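Local coordinates for periplasmic sugar-binding domain protein (Pseudomonas fluorescens Pf-5, PDB 3H75) that probably binds a carbohydrate in the periplasm, between two alpha/beta domains, at residues A[48-53]-A[76-81]; A[6-11]-A[67-72]; A[148-153]-A[208-213]. All coordinates share one frame; numbering follows the deposited sequence.

Interaction 1 of 3, residues A[48-53]-A[76-81]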
ATOM      1  N   ASN A  48       8.151 -18.053  -4.014  1.00  9.45           N
ATOM      2  CA  ASN A  48       7.243 -18.445  -5.084  1.00  8.73           C
ATOM      3  C   ASN A  48       7.271 -17.413  -6.204  1.00  8.93           C
ATOM      4  O   ASN A  48       7.121 -17.753  -7.373  1.00  9.08           O
ATOM      5  CB  ASN A  48       5.815 -18.607  -4.564  1.00  9.09           C
ATOM      6  CG  ASN A  48       5.666 -19.802  -3.651  1.00 11.15           C
ATOM      7  OD1 ASN A  48       6.430 -20.769  -3.740  1.00 10.14           O
ATOM      8  ND2 ASN A  48       4.669 -19.755  -2.775  1.00  9.05           N
ATOM      9  N   THR A  49       7.451 -16.148  -5.840  1.00  8.51           N
ATOM     10  CA  THR A  49       7.516 -15.080  -6.831  1.00  9.70           C
ATOM     11  C   THR A  49       8.752 -15.296  -7.700  1.00 10.88           C
ATOM     12  O   THR A  49       8.699 -15.174  -8.923  1.00 12.24           O
ATOM     13  CB  THR A  49       7.609 -13.701  -6.146  1.00  9.78           C
ATOM     14  OG1 THR A  49       6.417 -13.472  -5.378  1.00  9.13           O
ATOM     15  CG2 THR A  49       7.761 -12.587  -7.183  1.00  8.05           C
ATOM     16  N   LEU A  50       9.864 -15.636  -7.058  1.00 11.28           N
ATOM     17  CA  LEU A  50      11.103 -15.873  -7.783  1.00 12.37           C
ATOM     18  C   LEU A  50      10.951 -17.052  -8.735  1.00 12.03           C
ATOM     19  O   LEU A  50      11.362 -16.980  -9.890  1.00 11.36           O
ATOM     20  CB  LEU A  50      12.245 -16.143  -6.803  1.00 12.62           C
ATOM     21  CG  LEU A  50      13.607 -16.483  -7.414  1.00 15.01           C
ATOM     22  CD1 LEU A  50      14.122 -15.313  -8.243  1.00 16.41           C
ATOM     23  CD2 LEU A  50      14.581 -16.801  -6.290  1.00 17.01           C
ATOM     24  N   GLN A  51      10.350 -18.136  -8.253  1.00 11.69           N
ATOM     25  CA  GLN A  51      10.169 -19.318  -9.084  1.00 13.69           C
ATOM     26  C   GLN A  51       9.222 -19.044 -10.245  1.00 13.23           C
ATOM     27  O   GLN A  51       9.429 -19.548 -11.345  1.00 12.93           O
ATOM     28  CB  GLN A  51       9.645 -20.481  -8.242  1.00 15.82           C
ATOM     29  CG  GLN A  51       9.951 -21.854  -8.826  1.00 19.26           C
ATOM     30  CD  GLN A  51      11.436 -22.069  -9.050  1.00 20.85           C
ATOM     31  OE1 GLN A  51      12.257 -21.731  -8.198  1.00 22.93           O
ATOM     32  NE2 GLN A  51      11.788 -22.644 -10.196  1.00 20.51           N
ATOM     33  N   GLN A  52       8.184 -18.247  -9.999  1.00 11.27           N
ATOM     34  CA  GLN A  52       7.227 -17.903 -11.045  1.00 10.17           C
ATOM     35  C   GLN A  52       7.924 -17.119 -12.150  1.00 10.30           C
ATOM     36  O   GLN A  52       7.676 -17.353 -13.328  1.00 11.27           O
ATOM     37  CB  GLN A  52       6.070 -17.084 -10.463  1.00 10.07           C
ATOM     38  CG  GLN A  52       5.143 -17.921  -9.585  1.00  7.60           C
ATOM     39  CD  GLN A  52       4.256 -17.076  -8.698  1.00  8.58           C
ATOM     40  OE1 GLN A  52       4.480 -15.876  -8.543  1.00 10.04           O
ATOM     41  NE2 GLN A  52       3.248 -17.698  -8.101  1.00  8.63           N
ATOM     42  N   ALA A  53       8.804 -16.199 -11.768  1.00  9.43           N
ATOM     43  CA  ALA A  53       9.542 -15.408 -12.748  1.00 11.03           C
ATOM     44  C   ALA A  53      10.561 -16.293 -13.471  1.00 12.24           C
ATOM     45  O   ALA A  53      10.661 -16.266 -14.694  1.00 12.64           O
ATOM     46  CB  ALA A  53      10.253 -14.245 -12.056  1.00 10.57           C
ATOM     47  N   PRO A  76      16.109  -8.293  -7.097  1.00 18.59           N
ATOM     48  CA  PRO A  76      17.410  -8.281  -7.779  1.00 19.02           C
ATOM     49  C   PRO A  76      17.652  -9.551  -8.593  1.00 19.41           C
ATOM     50  O   PRO A  76      18.168  -9.492  -9.709  1.00 18.98           O
ATOM     51  CB  PRO A  76      18.401  -8.140  -6.627  1.00 19.17           C
ATOM     52  CG  PRO A  76      17.634  -7.328  -5.629  1.00 20.22           C
ATOM     53  CD  PRO A  76      16.273  -7.994  -5.663  1.00 19.80           C
ATOM     54  N   GLN A  77      17.275 -10.698  -8.034  1.00 19.28           N
ATOM     55  CA  GLN A  77      17.467 -11.967  -8.726  1.00 20.20           C
ATOM     56  C   GLN A  77      16.614 -12.028  -9.987  1.00 19.80           C
ATOM     57  O   GLN A  77      17.054 -12.535 -11.017  1.00 19.59           O
ATOM     58  CB  GLN A  77      17.128 -13.141  -7.801  1.00 22.80           C
ATOM     59  CG  GLN A  77      17.894 -13.133  -6.486  1.00 26.19           C
ATOM     60  CD  GLN A  77      17.809 -14.455  -5.745  1.00 29.41           C
ATOM     61  OE1 GLN A  77      18.072 -14.528  -4.543  1.00 34.58           O
ATOM     62  NE2 GLN A  77      17.454 -15.514  -6.465  1.00 31.36           N
ATOM     63  N   ILE A  78      15.394 -11.509  -9.913  1.00 18.68           N
ATOM     64  CA  ILE A  78      14.516 -11.511 -11.076  1.00 18.67           C
ATOM     65  C   ILE A  78      15.067 -10.586 -12.160  1.00 20.11           C
ATOM     66  O   ILE A  78      14.949 -10.872 -13.350  1.00 19.96           O
ATOM     67  CB  ILE A  78      13.082 -11.082 -10.687  1.00 18.19           C
ATOM     68  CG1 ILE A  78      12.457 -12.165  -9.802  1.00 18.28           C
ATOM     69  CG2 ILE A  78      12.239 -10.845 -11.939  1.00 18.04           C
ATOM     70  CD1 ILE A  78      11.037 -11.865  -9.340  1.00 16.26           C
ATOM     71  N   LEU A  79      15.677  -9.479 -11.747  1.00 21.70           N
ATOM     72  CA  LEU A  79      16.256  -8.540 -12.702  1.00 23.09           C
ATOM     73  C   LEU A  79      17.384  -9.217 -13.479  1.00 24.27           C
ATOM     74  O   LEU A  79      17.481  -9.076 -14.697  1.00 24.05           O
ATOM     75  CB  LEU A  79      16.793  -7.307 -11.973  1.00 24.59           C
ATOM     76  CG  LEU A  79      15.733  -6.356 -11.416  1.00 26.80           C
ATOM     77  CD1 LEU A  79      16.387  -5.309 -10.526  1.00 28.00           C
ATOM     78  CD2 LEU A  79      14.990  -5.699 -12.572  1.00 27.97           C
ATOM     79  N   ARG A  80      18.230  -9.957 -12.770  1.00 25.25           N
ATOM     80  CA  ARG A  80      19.342 -10.651 -13.408  1.00 26.57           C
ATOM     81  C   ARG A  80      18.864 -11.790 -14.305  1.00 27.08           C
ATOM     82  O   ARG A  80      19.452 -12.050 -15.353  1.00 27.03           O
ATOM     83  CB  ARG A  80      20.311 -11.199 -12.355  1.00 28.28           C
ATOM     84  CG  ARG A  80      21.083 -10.124 -11.599  1.00 31.27           C
ATOM     85  CD  ARG A  80      22.254 -10.721 -10.818  1.00 33.64           C
ATOM     86  NE  ARG A  80      21.826 -11.536  -9.684  1.00 35.44           N
ATOM     87  CZ  ARG A  80      21.290 -11.046  -8.569  1.00 35.96           C
ATOM     88  NH1 ARG A  80      21.112  -9.740  -8.432  1.00 37.78           N
ATOM     89  NH2 ARG A  80      20.937 -11.866  -7.588  1.00 37.22           N
ATOM     90  N   LEU A  81      17.796 -12.467 -13.892  1.00 26.80           N
ATOM     91  CA  LEU A  81      17.256 -13.576 -14.669  1.00 26.99           C
ATOM     92  C   LEU A  81      16.533 -13.112 -15.929  1.00 26.49           C
ATOM     93  O   LEU A  81      16.470 -13.844 -16.917  1.00 25.40           O
ATOM     94  CB  LEU A  81      16.303 -14.412 -13.808  1.00 27.99           C
ATOM     95  CG  LEU A  81      16.918 -15.493 -12.911  1.00 29.35           C
ATOM     96  CD1 LEU A  81      18.073 -14.925 -12.104  1.00 31.16           C
ATOM     97  CD2 LEU A  81      15.847 -16.061 -11.994  1.00 29.86           C
TER
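The side-chain amide of Gln-77 takes both methyls of Leu-50 on the same side of its plane, near its nitrogen end: Leu-50 CD2 comes within 3.2 Å of Gln-77 NE2, CD1 a little farther off. The two side chains run roughly perpendicular to each other, and Leu-50 CD1 also rests on the root of the glutamine, 3.7 Å from Gln-77 CB. Within its own helix, Gln-77 CA lies over one face of the Arg-80 guanidinium, toward its rim. Deeper in, Leu-50, Ile-78 and Ala-53 pack through apolar atoms. Leu-50 holds its CG anti to the backbone N (chi1 177°), which swings its end across to Ile-78, with Leu-50 CD1 at 3.9 Å from Ile-78 CG1; on the outer side Leu-81 CD2 meets the same methyl more loosely. Ile-78 in turn sends its straight CG1–CD1 arm (chi2 180°) between Ala-53 and Thr-49; Ile-78 CD1 stops 3.7 Å from Ala-53 CB and 4.0 Å from Thr-49 CG2. The axes of segments 48-53 and 76-81 run 6° apart and 9.9 Å from each other at closest approach. Their helices, 46-58 and 74-82, connect successive beta-alpha-beta crossovers, 36-41 to 65-69 and 65-69 to 88-93, and lie side by side on one face of the N-terminal parallel sheet. No hydrogen bond joins the two segments. Beneath them, Thr-49 and Ala-53 press on Leu-9 of strand 5-10, and Ile-78 on Leu-66 and Leu-68 of strand 65-69, whereas Gln-77 forms the more open outer edge.

Interaction 2 of 3, residues A[6-11]-A[67-72]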
ATOM      1  N   VAL A   6       0.440  -8.621 -19.988  1.00 11.57           N
ATOM      2  CA  VAL A   6       1.142  -8.293 -18.756  1.00 11.01           C
ATOM      3  C   VAL A   6       0.933  -9.393 -17.721  1.00 10.12           C
ATOM      4  O   VAL A   6      -0.168  -9.925 -17.582  1.00 10.14           O
ATOM      5  CB  VAL A   6       0.613  -6.970 -18.147  1.00 11.13           C
ATOM      6  CG1 VAL A   6       1.335  -6.666 -16.843  1.00 11.04           C
ATOM      7  CG2 VAL A   6       0.792  -5.827 -19.134  1.00 14.46           C
ATOM      8  N   VAL A   7       2.002  -9.751 -17.020  1.00 10.05           N
ATOM      9  CA  VAL A   7       1.916 -10.737 -15.954  1.00 10.63           C
ATOM     10  C   VAL A   7       2.345  -9.999 -14.695  1.00 10.88           C
ATOM     11  O   VAL A   7       3.400  -9.357 -14.673  1.00  9.99           O
ATOM     12  CB  VAL A   7       2.862 -11.941 -16.177  1.00 10.84           C
ATOM     13  CG1 VAL A   7       2.902 -12.803 -14.917  1.00 11.77           C
ATOM     14  CG2 VAL A   7       2.379 -12.775 -17.355  1.00 13.00           C
ATOM     15  N   PHE A   8       1.514 -10.053 -13.660  1.00  8.55           N
ATOM     16  CA  PHE A   8       1.849  -9.393 -12.406  1.00  7.94           C
ATOM     17  C   PHE A   8       2.059 -10.432 -11.327  1.00  7.73           C
ATOM     18  O   PHE A   8       1.212 -11.303 -11.124  1.00  6.99           O
ATOM     19  CB  PHE A   8       0.739  -8.421 -11.971  1.00  9.94           C
ATOM     20  CG  PHE A   8       0.941  -7.847 -10.585  1.00  9.23           C
ATOM     21  CD1 PHE A   8       2.141  -7.233 -10.239  1.00 10.72           C
ATOM     22  CD2 PHE A   8      -0.065  -7.925  -9.627  1.00  8.77           C
ATOM     23  CE1 PHE A   8       2.337  -6.705  -8.962  1.00  8.90           C
ATOM     24  CE2 PHE A   8       0.123  -7.397  -8.343  1.00  9.67           C
ATOM     25  CZ  PHE A   8       1.323  -6.789  -8.013  1.00  8.48           C
ATOM     26  N   LEU A   9       3.196 -10.342 -10.649  1.00  6.74           N
ATOM     27  CA  LEU A   9       3.520 -11.256  -9.556  1.00  6.98           C
ATOM     28  C   LEU A   9       3.082 -10.580  -8.254  1.00  8.22           C
ATOM     29  O   LEU A   9       3.782  -9.715  -7.714  1.00  8.39           O
ATOM     30  CB  LEU A   9       5.024 -11.557  -9.544  1.00  8.89           C
ATOM     31  CG  LEU A   9       5.562 -12.055 -10.893  1.00  9.05           C
ATOM     32  CD1 LEU A   9       7.047 -12.377 -10.764  1.00 11.82           C
ATOM     33  CD2 LEU A   9       4.783 -13.297 -11.349  1.00 10.10           C
ATOM     34  N   ASN A  10       1.898 -10.972  -7.787  1.00  7.49           N
ATOM     35  CA  ASN A  10       1.282 -10.448  -6.570  1.00  7.30           C
ATOM     36  C   ASN A  10       1.911 -11.162  -5.363  1.00  5.73           C
ATOM     37  O   ASN A  10       1.890 -12.388  -5.284  1.00  6.54           O
ATOM     38  CB  ASN A  10      -0.228 -10.724  -6.637  1.00  7.20           C
ATOM     39  CG  ASN A  10      -1.011  -9.949  -5.609  1.00  5.89           C
ATOM     40  OD1 ASN A  10      -0.675  -9.960  -4.431  1.00  8.14           O
ATOM     41  ND2 ASN A  10      -2.070  -9.268  -6.052  1.00  6.53           N
ATOM     42  N   PRO A  11       2.472 -10.406  -4.403  1.00  4.85           N
ATOM     43  CA  PRO A  11       3.096 -11.032  -3.230  1.00  6.24           C
ATOM     44  C   PRO A  11       2.164 -11.559  -2.143  1.00  7.43           C
ATOM     45  O   PRO A  11       2.575 -12.371  -1.305  1.00  8.21           O
ATOM     46  CB  PRO A  11       4.010  -9.928  -2.697  1.00  7.54           C
ATOM     47  CG  PRO A  11       3.230  -8.674  -3.010  1.00  8.67           C
ATOM     48  CD  PRO A  11       2.649  -8.938  -4.391  1.00  6.15           C
HETATM   49  N   MSE A  67       5.352  -7.480 -14.345  1.00  9.49           N
HETATM   50  CA  MSE A  67       5.256  -6.502 -13.271  1.00  9.65           C
HETATM   51  C   MSE A  67       5.482  -7.190 -11.933  1.00  8.83           C
HETATM   52  O   MSE A  67       4.969  -8.276 -11.694  1.00  7.11           O
HETATM   53  CB  MSE A  67       3.881  -5.846 -13.281  1.00 10.30           C
HETATM   54  CG  MSE A  67       3.776  -4.634 -12.378  1.00 11.39           C
HETATM   55 SE   MSE A  67       1.973  -3.929 -12.430  1.00 24.04          SE
HETATM   56  CE  MSE A  67       1.682  -3.837 -14.312  1.00 13.87           C
ATOM     57  N   LEU A  68       6.260  -6.565 -11.062  1.00  8.84           N
ATOM     58  CA  LEU A  68       6.540  -7.157  -9.763  1.00  8.38           C
ATOM     59  C   LEU A  68       6.769  -6.082  -8.718  1.00  9.15           C
ATOM     60  O   LEU A  68       7.128  -4.949  -9.044  1.00  7.61           O
ATOM     61  CB  LEU A  68       7.785  -8.049  -9.836  1.00 12.71           C
ATOM     62  CG  LEU A  68       9.073  -7.355 -10.304  1.00 12.56           C
ATOM     63  CD1 LEU A  68      10.280  -7.952  -9.587  1.00 16.80           C
ATOM     64  CD2 LEU A  68       9.206  -7.488 -11.815  1.00 13.93           C
ATOM     65  N   VAL A  69       6.561  -6.451  -7.459  1.00  9.79           N
ATOM     66  CA  VAL A  69       6.760  -5.532  -6.349  1.00 10.37           C
ATOM     67  C   VAL A  69       8.230  -5.582  -5.965  1.00 12.76           C
ATOM     68  O   VAL A  69       8.849  -6.645  -5.977  1.00 12.89           O
ATOM     69  CB  VAL A  69       5.899  -5.939  -5.141  1.00 11.39           C
ATOM     70  CG1 VAL A  69       6.167  -5.009  -3.976  1.00 15.54           C
ATOM     71  CG2 VAL A  69       4.420  -5.903  -5.525  1.00 10.79           C
ATOM     72  N   ASN A  70       8.797  -4.431  -5.627  1.00 12.84           N
ATOM     73  CA  ASN A  70      10.203  -4.393  -5.267  1.00 16.36           C
ATOM     74  C   ASN A  70      10.460  -4.906  -3.854  1.00 20.18           C
ATOM     75  O   ASN A  70       9.652  -4.702  -2.938  1.00 18.61           O
ATOM     76  CB  ASN A  70      10.746  -2.970  -5.412  1.00 15.75           C
ATOM     77  CG  ASN A  70      12.242  -2.940  -5.644  1.00 16.71           C
ATOM     78  OD1 ASN A  70      12.883  -3.986  -5.761  1.00 14.26           O
ATOM     79  ND2 ASN A  70      12.809  -1.742  -5.719  1.00 16.06           N
ATOM     80  N   GLU A  71      11.590  -5.589  -3.706  1.00 23.65           N
ATOM     81  CA  GLU A  71      12.052  -6.146  -2.439  1.00 28.46           C
ATOM     82  C   GLU A  71      13.572  -6.237  -2.581  1.00 29.40           C
ATOM     83  O   GLU A  71      14.086  -6.281  -3.698  1.00 29.61           O
ATOM     84  CB  GLU A  71      11.454  -7.533  -2.199  1.00 31.63           C
ATOM     85  CG  GLU A  71      11.840  -8.132  -0.853  1.00 36.47           C
ATOM     86  CD  GLU A  71      11.183  -9.471  -0.595  1.00 37.85           C
ATOM     87  OE1 GLU A  71      10.441  -9.953  -1.476  1.00 40.47           O
ATOM     88  OE2 GLU A  71      11.410 -10.042   0.493  1.00 38.92           O
ATOM     89  N   GLN A  72      14.289  -6.271  -1.462  1.00 30.21           N
ATOM     90  CA  GLN A  72      15.749  -6.310  -1.500  1.00 30.97           C
ATOM     91  C   GLN A  72      16.411  -7.655  -1.789  1.00 30.09           C
ATOM     92  O   GLN A  72      17.625  -7.712  -1.994  1.00 29.96           O
ATOM     93  CB  GLN A  72      16.315  -5.752  -0.190  1.00 32.74           C
ATOM     94  CG  GLN A  72      15.732  -6.390   1.058  1.00 35.38           C
ATOM     95  CD  GLN A  72      16.376  -5.878   2.332  1.00 35.90           C
ATOM     96  OE1 GLN A  72      15.873  -6.110   3.432  1.00 37.13           O
ATOM     97  NE2 GLN A  72      17.499  -5.182   2.191  1.00 37.49           N
TER
HETATM   98  O   HOH W   1       6.268  -9.164  -6.826  1.00 13.71           O
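Val-7 and Met-67 join the strands where the contact is tightest: the amide Met-67 N reaches Val-7 O at 2.7 Å, almost straight at 177°. Leu-9 N returns a bond of 2.9 Å to Met-67 O, so Phe-8 is straddled as in a regular parallel ladder. Beside this backbone, Met-67, present as selenomethionine with CG anti to its N (chi1 -169°), reaches obliquely across the Phe-8 side chain, its CG 3.7 Å from Phe-8 CD1. Met-67 SE stands 4.7 Å from the centroid of the Phe-8 ring, obliquely at 39° from the normal, a Met-aromatic contact; the bend at chi3 then carries CE to Val-6 CG1. Met-26 of helix 17-33 touches both Phe-8 and Met-67, and Leu-270 of helix 265-277 touches Val-6 and Met-67.

Toward the C-terminal ends the strands part. Past the last direct bond, Val-69 CG2 meets Pro-11 CD at 3.7 Å and approaches the Phe-8 ring at its edge; Trp-19 packs on both Pro-11 and Val-69. A sulfate, probably from the crystallisation liquor, lies about 4 Å from the Pro-11 side chain, on the side that faces the interdomain ligand cleft in this family. A water replaces the missing rung, donating to Leu-9 O at 2.7 Å and accepting from Val-69 N at 2.8 Å, so the separation leaves neither backbone group without a partner.

Interaction 3 of 3, residues A[148-153]-A[208-213]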
ATOM      1  N   LEU A 148       3.154   5.555  23.279  1.00  7.53           N
ATOM      2  CA  LEU A 148       2.795   4.989  21.987  1.00  7.00           C
ATOM      3  C   LEU A 148       3.298   3.572  21.751  1.00  6.11           C
ATOM      4  O   LEU A 148       4.392   3.210  22.182  1.00  7.86           O
ATOM      5  CB  LEU A 148       3.387   5.887  20.897  1.00  6.87           C
ATOM      6  CG  LEU A 148       3.480   5.359  19.463  1.00  7.22           C
ATOM      7  CD1 LEU A 148       2.135   5.488  18.772  1.00  9.26           C
ATOM      8  CD2 LEU A 148       4.539   6.166  18.712  1.00  7.32           C
ATOM      9  N   LEU A 149       2.486   2.778  21.058  1.00  8.35           N
ATOM     10  CA  LEU A 149       2.863   1.424  20.672  1.00  6.36           C
ATOM     11  C   LEU A 149       2.814   1.453  19.152  1.00  6.54           C
ATOM     12  O   LEU A 149       1.946   2.112  18.573  1.00  7.17           O
ATOM     13  CB  LEU A 149       1.863   0.379  21.186  1.00  8.70           C
ATOM     14  CG  LEU A 149       1.856   0.124  22.695  1.00  8.90           C
ATOM     15  CD1 LEU A 149       0.761  -0.886  23.041  1.00 10.80           C
ATOM     16  CD2 LEU A 149       3.218  -0.408  23.141  1.00 10.77           C
ATOM     17  N   ALA A 150       3.745   0.767  18.504  1.00  6.22           N
ATOM     18  CA  ALA A 150       3.755   0.727  17.046  1.00  7.26           C
ATOM     19  C   ALA A 150       3.815  -0.703  16.531  1.00  8.45           C
ATOM     20  O   ALA A 150       4.587  -1.523  17.024  1.00  8.83           O
ATOM     21  CB  ALA A 150       4.929   1.527  16.499  1.00  8.89           C
ATOM     22  N   PHE A 151       2.977  -0.993  15.544  1.00  8.08           N
ATOM     23  CA  PHE A 151       2.929  -2.313  14.930  1.00  8.60           C
ATOM     24  C   PHE A 151       3.318  -2.140  13.474  1.00  9.65           C
ATOM     25  O   PHE A 151       2.591  -1.512  12.703  1.00 10.05           O
ATOM     26  CB  PHE A 151       1.513  -2.885  15.026  1.00 10.26           C
ATOM     27  CG  PHE A 151       1.110  -3.253  16.420  1.00 10.65           C
ATOM     28  CD1 PHE A 151       1.303  -4.546  16.893  1.00 13.69           C
ATOM     29  CD2 PHE A 151       0.584  -2.297  17.281  1.00 11.73           C
ATOM     30  CE1 PHE A 151       0.985  -4.883  18.200  1.00 12.02           C
ATOM     31  CE2 PHE A 151       0.260  -2.624  18.598  1.00 11.81           C
ATOM     32  CZ  PHE A 151       0.462  -3.922  19.056  1.00 12.61           C
ATOM     33  N   SER A 152       4.468  -2.683  13.095  1.00  8.82           N
ATOM     34  CA  SER A 152       4.916  -2.558  11.716  1.00  9.27           C
ATOM     35  C   SER A 152       4.638  -3.863  10.979  1.00  9.78           C
ATOM     36  O   SER A 152       4.183  -4.826  11.585  1.00 10.34           O
ATOM     37  CB  SER A 152       6.407  -2.224  11.671  1.00 11.94           C
ATOM     38  OG  SER A 152       6.792  -1.852  10.361  1.00 14.98           O
ATOM     39  N   GLY A 153       4.901  -3.889   9.675  1.00 10.50           N
ATOM     40  CA  GLY A 153       4.643  -5.086   8.891  1.00 11.16           C
ATOM     41  C   GLY A 153       5.812  -6.046   8.859  1.00 13.75           C
ATOM     42  O   GLY A 153       6.416  -6.333   9.891  1.00 15.72           O
ATOM     43  N   LEU A 208      -1.773   6.000  22.275  1.00  7.36           N
ATOM     44  CA  LEU A 208      -1.740   5.952  20.816  1.00  7.55           C
ATOM     45  C   LEU A 208      -1.187   4.638  20.288  1.00  6.62           C
ATOM     46  O   LEU A 208      -0.222   4.104  20.832  1.00  7.37           O
ATOM     47  CB  LEU A 208      -0.872   7.082  20.259  1.00  7.94           C
ATOM     48  CG  LEU A 208      -1.229   8.527  20.600  1.00  7.89           C
ATOM     49  CD1 LEU A 208      -0.150   9.442  20.012  1.00  8.05           C
ATOM     50  CD2 LEU A 208      -2.613   8.874  20.060  1.00  8.87           C
ATOM     51  N   VAL A 209      -1.806   4.116  19.233  1.00  6.94           N
ATOM     52  CA  VAL A 209      -1.338   2.889  18.599  1.00  6.38           C
ATOM     53  C   VAL A 209      -1.242   3.130  17.095  1.00  5.90           C
ATOM     54  O   VAL A 209      -2.253   3.299  16.407  1.00  7.12           O
ATOM     55  CB  VAL A 209      -2.290   1.696  18.859  1.00  7.72           C
ATOM     56  CG1 VAL A 209      -1.758   0.442  18.170  1.00  8.80           C
ATOM     57  CG2 VAL A 209      -2.416   1.457  20.360  1.00  9.95           C
ATOM     58  N   TRP A 210      -0.011   3.177  16.605  1.00  6.59           N
ATOM     59  CA  TRP A 210       0.291   3.384  15.188  1.00  6.00           C
ATOM     60  C   TRP A 210       0.453   1.993  14.577  1.00  7.66           C
ATOM     61  O   TRP A 210       1.191   1.170  15.113  1.00  7.61           O
ATOM     62  CB  TRP A 210       1.617   4.149  15.082  1.00  5.43           C
ATOM     63  CG  TRP A 210       2.146   4.464  13.703  1.00  6.91           C
ATOM     64  CD1 TRP A 210       2.059   5.661  13.050  1.00  7.20           C
ATOM     65  CD2 TRP A 210       2.960   3.616  12.876  1.00  7.91           C
ATOM     66  NE1 TRP A 210       2.778   5.617  11.877  1.00  5.89           N
ATOM     67  CE2 TRP A 210       3.341   4.375  11.746  1.00  6.21           C
ATOM     68  CE3 TRP A 210       3.410   2.292  12.984  1.00  6.88           C
ATOM     69  CZ2 TRP A 210       4.154   3.854  10.730  1.00  6.86           C
ATOM     70  CZ3 TRP A 210       4.222   1.771  11.969  1.00  8.56           C
ATOM     71  CH2 TRP A 210       4.584   2.555  10.860  1.00  6.31           C
ATOM     72  N   SER A 211      -0.252   1.725  13.479  1.00  6.61           N
ATOM     73  CA  SER A 211      -0.142   0.433  12.792  1.00  8.13           C
ATOM     74  C   SER A 211       0.147   0.644  11.314  1.00  7.68           C
ATOM     75  O   SER A 211      -0.474   1.493  10.667  1.00  7.05           O
ATOM     76  CB  SER A 211      -1.430  -0.381  12.934  1.00  9.95           C
ATOM     77  OG  SER A 211      -1.599  -0.832  14.264  1.00 13.95           O
ATOM     78  N   ALA A 212       1.090  -0.130  10.779  1.00  6.42           N
ATOM     79  CA  ALA A 212       1.462  -0.005   9.373  1.00  6.99           C
ATOM     80  C   ALA A 212       0.388  -0.507   8.415  1.00  8.27           C
ATOM     81  O   ALA A 212       0.494  -0.317   7.212  1.00  7.09           O
ATOM     82  CB  ALA A 212       2.789  -0.707   9.110  1.00  7.00           C
ATOM     83  N   ASN A 213      -0.633  -1.186   8.926  1.00  8.29           N
ATOM     84  CA  ASN A 213      -1.734  -1.587   8.057  1.00  8.41           C
ATOM     85  C   ASN A 213      -2.997  -1.738   8.891  1.00  8.13           C
ATOM     86  O   ASN A 213      -2.936  -1.702  10.129  1.00  7.43           O
ATOM     87  CB  ASN A 213      -1.387  -2.837   7.212  1.00  7.27           C
ATOM     88  CG  ASN A 213      -1.705  -4.144   7.891  1.00 10.27           C
ATOM     89  OD1 ASN A 213      -1.819  -4.221   9.107  1.00  9.14           O
ATOM     90  ND2 ASN A 213      -1.830  -5.203   7.089  1.00 10.39           N
TER
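Trp-210 O receives Phe-151 N at 2.8 Å and, from the preceding residue, a CA-H...O contact from Ala-150 CA at 3.2 Å. Phe-151 O is used likewise: Ala-212 N bonds to it at 2.8 Å. With Leu-149 N to Leu-208 O and Trp-210 N to Leu-149 O, this makes an unbroken four-bond parallel ladder. Strands 146-152 and 206-211 are neighbours inside the second domain's sheet, and the chain between them, through helix 158-173, strand 177-184 and helix 189-202, keeps to the alpha/beta pattern of type I periplasmic binding proteins. On the face toward helix 158-173, Leu-148 CD1 packs 3.7 Å from Leu-208 CB. Trp-210, its CG anti to the backbone N (chi1 179°), brings its indole to Ala-150, whose CB sits oblique to the ring, 3.9 Å from Trp-210 CE3; the indole NE1 is held by Gly-126 O. On the other face, under helix 189-202, Val-209 CG1 meets the Phe-151 ring at its edge, 3.7 Å from CE2. Ser-152 OG is buried without a partner in the model. Beyond the strand end, Asn-213 N-caps helix 214-226, its OD1 taking Met-216 N, while its ND2 bonds to Trp-187 O and a glycerol probably from the crystallisation liquor.

Interactions 1 and 2 belong to the N-terminal domain and interlock along the chain, their segments coming in the order 6-11, 48-53, 67-72, 76-81. Their centres are 9 Å apart, and they touch where Leu-9 of the sheet meets Thr-49, Gln-52 and Ala-53 of the overlying helix. Interaction 3 follows later in the chain, its centre 31 Å from that of interaction 1 and 26 Å from that of interaction 2, with no atoms in contact. It lies in the second domain, where strands 146-152 and 206-211 occupy the same second and third places in their sheet as 5-10 and 65-69 in theirs. Two alpha/beta domains, each built on a largely parallel sheet, are consistent with a ligand cleft between them.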